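Local coordinates for protein putative cell surface hydrolase (Lactobacillus plantarum, PDB 3LP5) that is probably a cell-surface hydrolase with an alpha/beta-hydrolase fold, its natural substrate unknown, at residues V42-I48 / W83-A87; F202-T206 / Q246-N250; T2-I8 / Y95-Y101; S16-F20 / G104-G108; F152-Y156 / Y190-I194. One frame throughout, in Å; residues are numbered along the deposited sequence.

In the fold
From the N terminus, residues 2-8 enter strand 7-10 and pair with 95-101 at the start of strand 99-105, in the middle of the sheet (contact 3). Residues 16-20, opening helix 17-30, meet 104-108 at the far end of that second strand (contact 4), so contacts 3 and 4 cross along the chain. Nested inside both loops, contact 1 sets the 42-48 turn, near one sheet edge, against helix 74-92. Contact 5 then joins helices 150-157 and 191-195. Contact 2 follows in series, laying the C-terminal tail along edge strand 201-206; Lys192 of contact 5 packs on its Phe202 and Glu204.

Contact 1: residues V42-I48 / W83-A87; sequences VQTDGTI and WLNTA
Val42 and Trp83 make the main apolar meeting between the 42-48 hairpin loop and helix residues 83-87. Methyl CG1 of Val42 lies 3.6 Å from Trp83 CB and also touches the start of the indole at CG and CD1. With CG1 anti to the backbone N (chi1 -170°), the other methyl, CG2, turns to Ala87 and comes 3.9 Å from its CB. The tip of Ile48 reaches the same alanine, CD1 standing 3.8 Å from Ala87 CA. Backbone oxygens of the loop form a second group of contacts, without any hydrogen bond across the interface: Gln43 O sits over one face of the indole near its rim, Thr44 O approaches Trp83 CZ2 obliquely at 3.6 Å, and Gly46 O meets the Thr86 methyl CG2. The loop holds its own shape, a type I turn from Gln43 to Gly46, overlapped by an Asx turn in which Asp45 OD1 accepts from Thr47 N (3.2 Å); Thr47 OG1 bonds to the same oxygen. With the indole cut back to an alanine, the carbonyls of Gln43 and Thr44 would probably lose the surface they rest against, and a gap would open beside Val42. The contact thus connects the turn between antiparallel strands 37-42 and 48-52 to helix 74-92, whose Trp83 also packs on Phe67 of strand 62-67 and whose Leu84 faces helix 107-118.

Contact 2: residues F202-T206 / Q246-N250; sequences FTEIT and QRVQN
Asn250, the last residue of the deposited chain, grips the backbone of strand 201-206 with both ends of its side-chain amide. Its ND2 donates to Phe202 O at 3.1 Å, the acceptor lying close to the amide plane, while OD1 accepts from Glu204 N at 3.0 Å, with that donor standing above the carbonyl plane. A chi1 of 68° turns the amide back to the strand, where it crosses the Glu204 side chain at about a right angle. Two backbone bonds continue the grip: Gln249 N to Glu204 O (2.8 Å) and Thr206 N to Arg247 O (3.0 Å), which enclose the single bridge between Ile205 and Val248. Around these bonds, the Val248 methyls meet Thr203 CG2, CG1 at 3.7 Å, and Ile205 CG2 lies against Arg247 CB. A water joins Thr206 O to Arg247 NH1, meeting the guanidinium at its edge, and Arg247 NE is held in turn by Asn244. Farther out, Ile205 and Arg247 pack on Leu226 of helix 217-231 and Val248 on its Tyr230. A short irregular tail is thereby bridged to the outermost strand of an alpha/beta-hydrolase sheet, on the side away from strand 167-172.

Contact 3: residues T2-I8 / Y95-Y101; sequences TRMAPVI and YHFNHFY
Tyr101 meets Pro6 and Ala5 where neighbouring parallel strands 7-10 and 99-105 of the alpha/beta-hydrolase sheet begin. Here Tyr101 N donates to Pro6 O and Ile8 N to Tyr101 O (2.7 Å), flanking the parallel pair Val7-Tyr101. The Tyr101 ring lies obliquely against Ala5 CB, 3.8 Å from CE2, and beside Val7 CG2. Farther from the sheet, Pro6 CG sits over one face of the Phe97 ring, 3.9 Å from its centroid, and Met4 adds an oblique Met-aromatic contact between SD and the Tyr95 ring. Ahead of the strands, the side chains of Thr2 and Asn98 lie antiparallel. Thr2 OG1, set between its own backbone N and carbonyl carbon (chi1 58°), accepts from Asn98 N at 2.8 Å, while CG2 lies over the His96 ring face. Asn98 OD1 takes two donors from opposite faces of its amide plane, Thr2 N at 3.0 Å and His99 ND1 at 2.9 Å.

Contact 4: residues S16-F20 / G104-G108; sequences SQNRF and GHSNG
His105 fills the angle between the start of helix 17-30 and the turn that ends strand 99-105, its ring touching Ser16, Arg19 and Phe20. With CG anti to the backbone N (chi1 180°), the imidazole reaches across to the helix. Ser16 O lies at the ring edge, in its plane, 3.5 Å from CE1, and Ser16 CB is almost as near. From another direction Arg19 crosses the histidine at about a right angle, CD 3.4 Å from His105 NE2. The arginine chain bends at chi3, and its guanidinium, 67° from the imidazole plane, goes on to Thr212 O through NH2. Phe20 runs beside the histidine but points the other way, its CD1 resting 3.8 Å from His105 CB. No direct hydrogen bond crosses the contact, but one water bridges it, 2.6 Å from His105 ND1 and 2.8 Å from Ser16 OG, which also bonds to Ser13 O. A leucine here has no ring nitrogen for this water, and Ser16 would probably lose its water bridge to the strand. Ser106, whose CB stands over the centre of the imidazole face, has a strained backbone with positive phi (59°). Gly104, Ser106 and Gly108 fit the GxSxG nucleophile elbow of alpha/beta hydrolases, in which Ser106 would be the probable nucleophile and His105 the residue just before it.

Contact 5: residues F152-Y156 / Y190-I194; sequences FKELY and YGKYI
Phe152 and Tyr190 form a T-shaped pair: the edge of Tyr190 points into the face of Phe152, planes at 88° and centroids 5.1 Å apart. Tyr190 CD2 stands over the centre of the phenylalanine ring, whose opposite face is backed by Tyr156 CB. The same ring is met at its edge by Tyr193 CB, 3.8 Å from CZ, and obliquely by Ile194, its CD1 3.7 Å from Phe152 CE1. That isoleucine methyl also touches Leu155 CB, closing the buried side. Solvent lies toward Tyr156 and Tyr193, where contact is sparser. Tyr156, with CG anti to the backbone N (chi1 -174°), brings its ring edge to Tyr193 O, CE1 at 3.4 Å, while the Tyr193 ring leads away from the interface. Arg159 adds a cation-pi contact to Tyr156. The packing joins short helices 150-157 and 191-195; Leu155 and Ile194 both rest on Glu117 of helix 107-118, and Lys192 reaches edge strand 201-206.

Contact 1: residues V42-I48 / W83-A87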
# COMPACT_ATOMS: atom_id res chain seq x y z
N VAL A 42 -13.69 3.26 -7.77
CA VAL A 42 -13.75 3.07 -9.22
C VAL A 42 -14.73 1.98 -9.50
O VAL A 42 -14.54 0.85 -9.02
CB VAL A 42 -12.38 2.69 -9.84
CG1 VAL A 42 -12.43 2.74 -11.37
CG2 VAL A 42 -11.31 3.65 -9.32
N GLN A 43 -15.71 2.29 -10.36
CA GLN A 43 -16.76 1.34 -10.82
C GLN A 43 -16.28 0.34 -11.85
O GLN A 43 -15.22 0.53 -12.46
CB GLN A 43 -17.98 2.11 -11.37
CG GLN A 43 -18.49 3.20 -10.44
CD GLN A 43 -18.76 2.69 -9.03
OE1 GLN A 43 -18.13 3.14 -8.04
NE2 GLN A 43 -19.63 1.72 -8.93
N THR A 44 -17.03 -0.72 -12.08
CA THR A 44 -16.51 -1.79 -12.92
C THR A 44 -16.42 -1.42 -14.41
O THR A 44 -15.81 -2.17 -15.20
CB THR A 44 -17.30 -3.08 -12.76
OG1 THR A 44 -18.62 -2.83 -13.20
CG2 THR A 44 -17.29 -3.57 -11.29
N ASP A 45 -17.02 -0.29 -14.79
CA ASP A 45 -16.89 0.24 -16.13
C ASP A 45 -15.85 1.38 -16.17
O ASP A 45 -15.68 2.02 -17.20
CB ASP A 45 -18.27 0.70 -16.68
CG ASP A 45 -18.87 1.88 -15.88
OD1 ASP A 45 -18.27 2.30 -14.88
OD2 ASP A 45 -19.95 2.43 -16.25
N GLY A 46 -15.15 1.65 -15.05
CA GLY A 46 -14.10 2.67 -15.02
C GLY A 46 -14.50 4.09 -14.67
O GLY A 46 -13.66 4.98 -14.51
N THR A 47 -15.79 4.33 -14.47
CA THR A 47 -16.18 5.61 -13.94
C THR A 47 -15.91 5.63 -12.42
O THR A 47 -15.61 4.57 -11.80
CB THR A 47 -17.66 5.85 -14.23
OG1 THR A 47 -18.42 4.85 -13.55
CG2 THR A 47 -17.89 5.78 -15.81
N ILE A 48 -15.94 6.82 -11.84
CA ILE A 48 -15.46 7.03 -10.47
C ILE A 48 -16.54 7.67 -9.64
O ILE A 48 -17.16 8.69 -10.07
CB ILE A 48 -14.20 7.89 -10.44
CG1 ILE A 48 -13.09 7.25 -11.31
CG2 ILE A 48 -13.73 8.14 -9.01
CD1 ILE A 48 -11.81 8.10 -11.35
N TRP A 83 -7.75 0.26 -13.24
CA TRP A 83 -8.60 1.20 -12.52
C TRP A 83 -7.81 2.20 -11.64
O TRP A 83 -8.17 3.40 -11.54
CB TRP A 83 -9.64 0.43 -11.67
CG TRP A 83 -10.67 -0.33 -12.54
CD1 TRP A 83 -11.21 0.09 -13.71
CD2 TRP A 83 -11.30 -1.59 -12.22
NE1 TRP A 83 -12.10 -0.89 -14.21
CE2 TRP A 83 -12.18 -1.91 -13.30
CE3 TRP A 83 -11.22 -2.48 -11.12
CZ2 TRP A 83 -12.93 -3.11 -13.32
CZ3 TRP A 83 -11.94 -3.69 -11.16
CH2 TRP A 83 -12.81 -3.97 -12.22
N LEU A 84 -6.75 1.72 -10.99
CA LEU A 84 -5.90 2.62 -10.17
C LEU A 84 -5.29 3.71 -11.03
O LEU A 84 -5.24 4.91 -10.66
CB LEU A 84 -4.75 1.82 -9.50
CG LEU A 84 -3.77 2.68 -8.62
CD1 LEU A 84 -4.49 3.65 -7.64
CD2 LEU A 84 -2.86 1.77 -7.80
N ASN A 85 -4.79 3.32 -12.19
CA ASN A 85 -4.24 4.26 -13.15
C ASN A 85 -5.35 5.21 -13.64
O ASN A 85 -5.13 6.44 -13.76
CB ASN A 85 -3.68 3.46 -14.32
CG ASN A 85 -2.83 4.29 -15.26
OD1 ASN A 85 -2.34 5.38 -14.92
ND2 ASN A 85 -2.69 3.80 -16.47
N THR A 86 -6.56 4.67 -13.87
CA THR A 86 -7.68 5.57 -14.21
C THR A 86 -7.92 6.61 -13.12
O THR A 86 -8.14 7.74 -13.41
CB THR A 86 -8.98 4.76 -14.45
OG1 THR A 86 -8.71 3.84 -15.51
CG2 THR A 86 -10.18 5.66 -14.87
N ALA A 87 -7.90 6.21 -11.84
CA ALA A 87 -8.20 7.12 -10.79
C ALA A 87 -7.00 8.07 -10.62
O ALA A 87 -7.16 9.27 -10.44
CB ALA A 87 -8.49 6.34 -9.45

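Contact 2: residues F202-T206 / Q246-N250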
# COMPACT_ATOMS: atom_id res chain seq x y z
N PHE A 202 14.87 -1.07 0.47
CA PHE A 202 13.79 -2.00 0.76
C PHE A 202 13.91 -2.46 2.19
O PHE A 202 15.01 -2.89 2.61
CB PHE A 202 13.86 -3.20 -0.17
CG PHE A 202 12.83 -4.25 0.11
CD1 PHE A 202 11.48 -4.00 -0.11
CD2 PHE A 202 13.21 -5.49 0.60
CE1 PHE A 202 10.51 -4.96 0.13
CE2 PHE A 202 12.27 -6.45 0.88
CZ PHE A 202 10.92 -6.21 0.61
N THR A 203 12.81 -2.34 2.94
CA THR A 203 12.82 -2.64 4.41
C THR A 203 11.67 -3.58 4.79
O THR A 203 10.53 -3.24 4.55
CB THR A 203 12.75 -1.36 5.25
OG1 THR A 203 13.89 -0.59 4.94
CG2 THR A 203 12.80 -1.62 6.75
N GLU A 204 12.00 -4.76 5.33
CA GLU A 204 11.00 -5.67 5.84
C GLU A 204 10.81 -5.42 7.31
O GLU A 204 11.78 -5.26 8.05
CB GLU A 204 11.42 -7.13 5.64
CG GLU A 204 11.78 -7.38 4.17
CD GLU A 204 12.50 -8.72 3.96
OE1 GLU A 204 11.79 -9.74 3.94
OE2 GLU A 204 13.76 -8.74 3.83
N ILE A 205 9.53 -5.45 7.73
CA ILE A 205 9.16 -5.16 9.12
C ILE A 205 8.19 -6.25 9.52
O ILE A 205 7.29 -6.55 8.75
CB ILE A 205 8.47 -3.75 9.29
CG1 ILE A 205 9.41 -2.63 8.85
CG2 ILE A 205 7.99 -3.51 10.77
CD1 ILE A 205 8.76 -1.27 8.54
N THR A 206 8.35 -6.81 10.73
CA THR A 206 7.40 -7.79 11.22
C THR A 206 6.40 -7.17 12.18
O THR A 206 6.76 -6.43 13.09
CB THR A 206 8.11 -8.99 11.93
OG1 THR A 206 9.15 -9.47 11.08
CG2 THR A 206 7.15 -10.13 12.14
N GLN A 246 13.33 -1.83 16.02
CA GLN A 246 13.68 -3.20 16.31
C GLN A 246 12.73 -4.20 15.68
O GLN A 246 13.04 -5.40 15.70
CB GLN A 246 13.74 -3.44 17.81
CG GLN A 246 14.86 -2.73 18.54
CD GLN A 246 14.68 -2.91 20.04
OE1 GLN A 246 13.56 -2.79 20.56
NE2 GLN A 246 15.77 -3.24 20.74
N ARG A 247 11.62 -3.71 15.12
CA ARG A 247 10.73 -4.53 14.27
C ARG A 247 11.27 -4.78 12.84
O ARG A 247 10.82 -5.71 12.14
CB ARG A 247 9.36 -3.88 14.15
CG ARG A 247 8.64 -3.73 15.48
CD ARG A 247 7.26 -3.06 15.26
NE ARG A 247 6.78 -2.41 16.50
CZ ARG A 247 6.36 -3.06 17.58
NH1 ARG A 247 6.34 -4.40 17.65
NH2 ARG A 247 5.97 -2.37 18.64
N VAL A 248 12.20 -3.96 12.38
CA VAL A 248 12.86 -4.17 11.07
C VAL A 248 13.68 -5.48 11.06
O VAL A 248 14.44 -5.76 12.02
CB VAL A 248 13.77 -2.99 10.78
CG1 VAL A 248 14.71 -3.21 9.55
CG2 VAL A 248 12.92 -1.73 10.65
N GLN A 249 13.49 -6.30 10.02
CA GLN A 249 14.05 -7.66 9.93
C GLN A 249 15.34 -7.71 9.09
O GLN A 249 16.03 -8.76 9.04
CB GLN A 249 13.06 -8.60 9.23
CG GLN A 249 11.79 -8.89 9.98
CD GLN A 249 12.09 -9.54 11.30
OE1 GLN A 249 12.19 -10.77 11.41
NE2 GLN A 249 12.30 -8.71 12.31
N ASN A 250 15.63 -6.61 8.38
CA ASN A 250 16.84 -6.56 7.56
C ASN A 250 17.56 -5.23 7.74
O ASN A 250 18.49 -4.91 6.97
CB ASN A 250 16.48 -6.84 6.07
CG ASN A 250 15.64 -5.74 5.44
OD1 ASN A 250 14.84 -5.07 6.13
ND2 ASN A 250 15.87 -5.50 4.14
O HOH W 1 7.05 -6.55 15.76

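Contact 3: residues T2-I8 / Y95-Y101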
# COMPACT_ATOMS: atom_id res chain seq x y z
N THR A 2 6.19 20.31 -5.74
CA THR A 2 4.92 20.95 -5.34
C THR A 2 4.66 20.89 -3.83
O THR A 2 5.23 20.06 -3.12
CB THR A 2 3.71 20.27 -6.01
OG1 THR A 2 3.70 18.87 -5.65
CG2 THR A 2 3.78 20.47 -7.54
N ARG A 3 3.78 21.78 -3.35
CA ARG A 3 3.48 21.82 -1.92
C ARG A 3 2.59 20.68 -1.47
O ARG A 3 2.80 20.18 -0.37
CB ARG A 3 2.92 23.18 -1.49
CG ARG A 3 4.05 24.18 -1.23
CD ARG A 3 4.57 24.25 0.25
NE ARG A 3 5.47 25.41 0.37
CZ ARG A 3 5.07 26.69 0.37
NH1 ARG A 3 3.79 27.02 0.28
NH2 ARG A 3 5.97 27.66 0.47
N MET A 4 1.61 20.30 -2.28
CA MET A 4 0.77 19.13 -1.95
C MET A 4 1.52 17.84 -2.30
O MET A 4 2.07 17.73 -3.43
CB MET A 4 -0.60 19.14 -2.68
CG MET A 4 -1.56 18.01 -2.28
SD MET A 4 -3.04 17.74 -3.35
CE MET A 4 -2.23 17.77 -4.92
N ALA A 5 1.61 16.93 -1.31
CA ALA A 5 1.98 15.54 -1.58
C ALA A 5 1.03 14.59 -0.86
O ALA A 5 1.16 14.36 0.33
CB ALA A 5 3.46 15.25 -1.20
N PRO A 6 0.08 14.01 -1.59
CA PRO A 6 -0.99 13.26 -0.96
C PRO A 6 -0.45 11.89 -0.52
O PRO A 6 0.59 11.48 -1.01
CB PRO A 6 -2.02 13.15 -2.05
CG PRO A 6 -1.21 13.19 -3.35
CD PRO A 6 -0.00 14.04 -3.06
N VAL A 7 -1.07 11.27 0.48
CA VAL A 7 -0.78 9.89 0.78
C VAL A 7 -1.93 9.06 0.15
O VAL A 7 -3.10 9.13 0.62
CB VAL A 7 -0.78 9.64 2.27
CG1 VAL A 7 -0.37 8.19 2.58
CG2 VAL A 7 0.13 10.61 2.95
N ILE A 8 -1.65 8.31 -0.92
CA ILE A 8 -2.69 7.54 -1.64
C ILE A 8 -2.79 6.09 -1.15
O ILE A 8 -1.80 5.41 -1.14
CB ILE A 8 -2.46 7.63 -3.18
CG1 ILE A 8 -2.33 9.12 -3.57
CG2 ILE A 8 -3.64 6.96 -3.92
CD1 ILE A 8 -1.85 9.44 -5.05
N TYR A 95 -5.71 17.97 -9.40
CA TYR A 95 -4.84 18.53 -8.40
C TYR A 95 -3.42 18.58 -8.88
O TYR A 95 -2.93 17.67 -9.54
CB TYR A 95 -4.90 17.69 -7.12
CG TYR A 95 -6.28 17.59 -6.53
CD1 TYR A 95 -6.80 18.60 -5.76
CD2 TYR A 95 -7.06 16.45 -6.72
CE1 TYR A 95 -8.08 18.52 -5.19
CE2 TYR A 95 -8.37 16.35 -6.17
CZ TYR A 95 -8.86 17.39 -5.41
OH TYR A 95 -10.13 17.30 -4.85
N HIS A 96 -2.72 19.62 -8.50
CA HIS A 96 -1.34 19.74 -8.88
C HIS A 96 -0.42 19.16 -7.75
O HIS A 96 -0.12 19.83 -6.72
CB HIS A 96 -1.10 21.22 -9.17
CG HIS A 96 0.29 21.53 -9.65
ND1 HIS A 96 0.92 22.73 -9.36
CD2 HIS A 96 1.18 20.79 -10.35
CE1 HIS A 96 2.13 22.72 -9.88
NE2 HIS A 96 2.32 21.56 -10.49
N PHE A 97 -0.01 17.92 -7.90
CA PHE A 97 1.01 17.39 -7.01
C PHE A 97 2.04 16.71 -7.89
O PHE A 97 1.66 16.08 -8.88
CB PHE A 97 0.41 16.44 -5.97
CG PHE A 97 -0.34 15.28 -6.56
CD1 PHE A 97 0.26 14.03 -6.65
CD2 PHE A 97 -1.67 15.42 -7.00
CE1 PHE A 97 -0.46 12.93 -7.21
CE2 PHE A 97 -2.39 14.33 -7.55
CZ PHE A 97 -1.79 13.10 -7.65
N ASN A 98 3.32 16.86 -7.58
CA ASN A 98 4.28 16.12 -8.39
C ASN A 98 5.06 15.07 -7.62
O ASN A 98 5.99 14.50 -8.15
CB ASN A 98 5.14 17.02 -9.28
CG ASN A 98 6.13 17.83 -8.48
OD1 ASN A 98 6.20 17.70 -7.25
ND2 ASN A 98 6.90 18.67 -9.16
N HIS A 99 4.65 14.82 -6.40
CA HIS A 99 5.28 13.86 -5.48
C HIS A 99 4.11 13.24 -4.70
O HIS A 99 3.12 13.95 -4.43
CB HIS A 99 6.26 14.58 -4.49
CG HIS A 99 7.63 14.84 -5.07
ND1 HIS A 99 7.97 16.04 -5.67
CD2 HIS A 99 8.74 14.06 -5.13
CE1 HIS A 99 9.23 15.98 -6.08
NE2 HIS A 99 9.72 14.79 -5.76
N PHE A 100 4.19 11.93 -4.37
CA PHE A 100 3.17 11.32 -3.51
C PHE A 100 3.75 10.12 -2.74
O PHE A 100 4.88 9.67 -3.01
CB PHE A 100 1.90 10.88 -4.32
CG PHE A 100 2.16 9.74 -5.27
CD1 PHE A 100 1.75 8.48 -4.96
CD2 PHE A 100 2.84 9.96 -6.48
CE1 PHE A 100 1.97 7.40 -5.84
CE2 PHE A 100 3.10 8.87 -7.38
CZ PHE A 100 2.66 7.60 -7.07
N TYR A 101 3.03 9.69 -1.71
CA TYR A 101 3.33 8.46 -1.01
C TYR A 101 2.17 7.46 -1.20
O TYR A 101 0.99 7.82 -1.36
CB TYR A 101 3.54 8.72 0.48
CG TYR A 101 4.31 9.99 0.75
CD1 TYR A 101 5.68 9.96 0.76
CD2 TYR A 101 3.66 11.22 0.86
CE1 TYR A 101 6.40 11.08 0.98
CE2 TYR A 101 4.39 12.39 1.08
CZ TYR A 101 5.78 12.30 1.14
OH TYR A 101 6.58 13.41 1.36

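Contact 4: residues S16-F20 / G104-G108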
# COMPACT_ATOMS: atom_id res chain seq x y z
N SER A 16 -10.62 -7.99 4.45
CA SER A 16 -9.66 -7.16 5.15
C SER A 16 -10.12 -5.69 5.28
O SER A 16 -9.37 -4.83 5.85
CB SER A 16 -8.26 -7.30 4.47
OG SER A 16 -8.27 -6.84 3.13
N GLN A 17 -11.36 -5.40 4.85
CA GLN A 17 -11.94 -4.02 4.92
C GLN A 17 -12.04 -3.40 6.35
O GLN A 17 -11.74 -2.22 6.53
CB GLN A 17 -13.30 -3.89 4.19
CG GLN A 17 -13.70 -2.45 3.78
CD GLN A 17 -12.69 -1.83 2.81
OE1 GLN A 17 -12.36 -2.42 1.76
NE2 GLN A 17 -12.15 -0.66 3.17
N ASN A 18 -12.49 -4.18 7.33
CA ASN A 18 -12.58 -3.68 8.70
C ASN A 18 -11.21 -3.17 9.21
O ASN A 18 -11.14 -2.05 9.79
CB ASN A 18 -13.19 -4.73 9.67
CG ASN A 18 -14.76 -4.68 9.74
OD1 ASN A 18 -15.43 -5.64 10.22
ND2 ASN A 18 -15.33 -3.56 9.29
N ARG A 19 -10.15 -3.97 9.00
CA ARG A 19 -8.80 -3.56 9.37
C ARG A 19 -8.43 -2.25 8.68
O ARG A 19 -8.02 -1.28 9.34
CB ARG A 19 -7.75 -4.63 9.06
CG ARG A 19 -6.42 -4.23 9.66
CD ARG A 19 -5.21 -4.98 9.09
NE ARG A 19 -5.22 -6.42 9.36
CZ ARG A 19 -4.67 -6.97 10.43
NH1 ARG A 19 -4.07 -6.24 11.37
NH2 ARG A 19 -4.73 -8.27 10.58
N PHE A 20 -8.57 -2.20 7.36
CA PHE A 20 -8.30 -0.95 6.62
C PHE A 20 -9.00 0.28 7.21
O PHE A 20 -8.34 1.30 7.49
CB PHE A 20 -8.63 -1.11 5.14
CG PHE A 20 -8.17 0.03 4.26
CD1 PHE A 20 -6.84 0.13 3.86
CD2 PHE A 20 -9.09 0.99 3.84
CE1 PHE A 20 -6.41 1.15 3.02
CE2 PHE A 20 -8.72 2.05 2.99
CZ PHE A 20 -7.35 2.14 2.57
N GLY A 104 -0.43 0.44 0.45
CA GLY A 104 -1.21 -0.69 -0.11
C GLY A 104 -1.48 -1.73 0.96
O GLY A 104 -0.55 -2.33 1.54
N HIS A 105 -2.76 -1.96 1.26
CA HIS A 105 -3.08 -2.97 2.25
C HIS A 105 -3.48 -4.25 1.55
O HIS A 105 -4.30 -4.24 0.64
CB HIS A 105 -4.20 -2.49 3.19
CG HIS A 105 -4.56 -3.50 4.23
ND1 HIS A 105 -5.87 -3.79 4.57
CD2 HIS A 105 -3.79 -4.32 4.99
CE1 HIS A 105 -5.89 -4.74 5.49
NE2 HIS A 105 -4.64 -5.08 5.77
N SER A 106 -2.87 -5.36 1.96
CA SER A 106 -3.27 -6.67 1.43
C SER A 106 -3.10 -6.63 -0.10
O SER A 106 -2.05 -6.22 -0.55
CB SER A 106 -4.72 -6.98 1.90
OG SER A 106 -5.24 -8.16 1.28
N ASN A 107 -4.09 -7.02 -0.90
CA ASN A 107 -3.95 -6.93 -2.37
C ASN A 107 -3.64 -5.52 -2.85
O ASN A 107 -3.09 -5.31 -3.94
CB ASN A 107 -5.24 -7.37 -3.04
CG ASN A 107 -5.48 -8.88 -2.93
OD1 ASN A 107 -4.62 -9.63 -2.56
ND2 ASN A 107 -6.69 -9.29 -3.24
N GLY A 108 -3.98 -4.52 -2.07
CA GLY A 108 -3.64 -3.14 -2.45
C GLY A 108 -2.15 -2.97 -2.73
O GLY A 108 -1.73 -2.18 -3.61
O HOH W 2 -7.91 -4.07 2.92

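Contact 5: residues F152-Y156 / Y190-I194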
# COMPACT_ATOMS: atom_id res chain seq x y z
N PHE A 152 2.88 -13.69 -9.31
CA PHE A 152 4.23 -13.27 -9.02
C PHE A 152 5.06 -13.17 -10.34
O PHE A 152 5.89 -12.29 -10.48
CB PHE A 152 4.92 -14.30 -8.13
CG PHE A 152 6.39 -13.98 -7.90
CD1 PHE A 152 6.76 -12.93 -7.07
CD2 PHE A 152 7.38 -14.69 -8.58
CE1 PHE A 152 8.11 -12.62 -6.85
CE2 PHE A 152 8.72 -14.38 -8.39
CZ PHE A 152 9.08 -13.32 -7.51
N LYS A 153 4.82 -14.06 -11.29
CA LYS A 153 5.56 -14.05 -12.59
C LYS A 153 5.38 -12.69 -13.26
O LYS A 153 6.35 -12.15 -13.79
CB LYS A 153 5.08 -15.18 -13.51
CG LYS A 153 5.67 -16.57 -13.06
CD LYS A 153 5.23 -17.71 -14.02
CE LYS A 153 5.46 -19.09 -13.42
NZ LYS A 153 4.94 -20.17 -14.34
N GLU A 154 4.18 -12.13 -13.18
CA GLU A 154 3.92 -10.86 -13.82
C GLU A 154 4.59 -9.73 -13.02
O GLU A 154 5.24 -8.91 -13.61
CB GLU A 154 2.41 -10.61 -13.98
CG GLU A 154 2.09 -9.25 -14.65
CD GLU A 154 0.62 -8.87 -14.72
OE1 GLU A 154 -0.24 -9.31 -13.90
OE2 GLU A 154 0.30 -8.04 -15.58
N LEU A 155 4.45 -9.70 -11.70
CA LEU A 155 5.18 -8.67 -10.90
C LEU A 155 6.70 -8.77 -11.04
O LEU A 155 7.37 -7.74 -11.01
CB LEU A 155 4.84 -8.75 -9.43
CG LEU A 155 3.34 -8.66 -9.12
CD1 LEU A 155 3.04 -8.99 -7.65
CD2 LEU A 155 2.92 -7.19 -9.38
N TYR A 156 7.23 -9.98 -11.20
CA TYR A 156 8.70 -10.10 -11.25
C TYR A 156 9.15 -9.69 -12.64
O TYR A 156 10.14 -8.98 -12.81
CB TYR A 156 9.08 -11.55 -11.00
CG TYR A 156 10.54 -11.82 -10.89
CD1 TYR A 156 11.26 -11.37 -9.79
CD2 TYR A 156 11.20 -12.58 -11.86
CE1 TYR A 156 12.65 -11.65 -9.64
CE2 TYR A 156 12.60 -12.87 -11.74
CZ TYR A 156 13.32 -12.37 -10.63
OH TYR A 156 14.70 -12.67 -10.51
N TYR A 190 7.90 -13.12 -0.92
CA TYR A 190 8.34 -12.99 -2.33
C TYR A 190 8.51 -11.51 -2.76
O TYR A 190 9.14 -11.19 -3.77
CB TYR A 190 7.36 -13.72 -3.28
CG TYR A 190 7.59 -15.20 -3.43
CD1 TYR A 190 7.54 -16.05 -2.33
CD2 TYR A 190 7.71 -15.79 -4.72
CE1 TYR A 190 7.72 -17.45 -2.49
CE2 TYR A 190 7.86 -17.16 -4.89
CZ TYR A 190 7.87 -17.99 -3.78
OH TYR A 190 7.97 -19.36 -3.96
N GLY A 191 7.96 -10.62 -1.96
CA GLY A 191 8.16 -9.14 -2.11
C GLY A 191 9.64 -8.78 -2.32
O GLY A 191 9.96 -7.95 -3.21
N LYS A 192 10.55 -9.41 -1.56
CA LYS A 192 11.96 -9.04 -1.65
C LYS A 192 12.57 -9.35 -3.03
O LYS A 192 13.49 -8.65 -3.47
CB LYS A 192 12.75 -9.73 -0.56
CG LYS A 192 12.96 -11.19 -0.89
CD LYS A 192 13.44 -12.11 0.30
CE LYS A 192 14.30 -11.42 1.30
NZ LYS A 192 15.14 -12.46 2.07
N TYR A 193 12.06 -10.36 -3.74
CA TYR A 193 12.55 -10.64 -5.11
C TYR A 193 12.17 -9.59 -6.13
O TYR A 193 12.89 -9.39 -7.12
CB TYR A 193 12.08 -12.04 -5.63
CG TYR A 193 12.33 -13.15 -4.64
CD1 TYR A 193 13.61 -13.38 -4.15
CD2 TYR A 193 11.28 -13.92 -4.17
CE1 TYR A 193 13.85 -14.37 -3.22
CE2 TYR A 193 11.51 -14.94 -3.25
CZ TYR A 193 12.80 -15.14 -2.78
OH TYR A 193 13.05 -16.13 -1.85
N ILE A 194 11.06 -8.93 -5.91
CA ILE A 194 10.61 -7.83 -6.74
C ILE A 194 11.43 -6.58 -6.43
O ILE A 194 11.96 -5.92 -7.32
CB ILE A 194 9.12 -7.60 -6.52
CG1 ILE A 194 8.34 -8.76 -7.16
CG2 ILE A 194 8.64 -6.33 -7.31
CD1 ILE A 194 7.04 -9.09 -6.42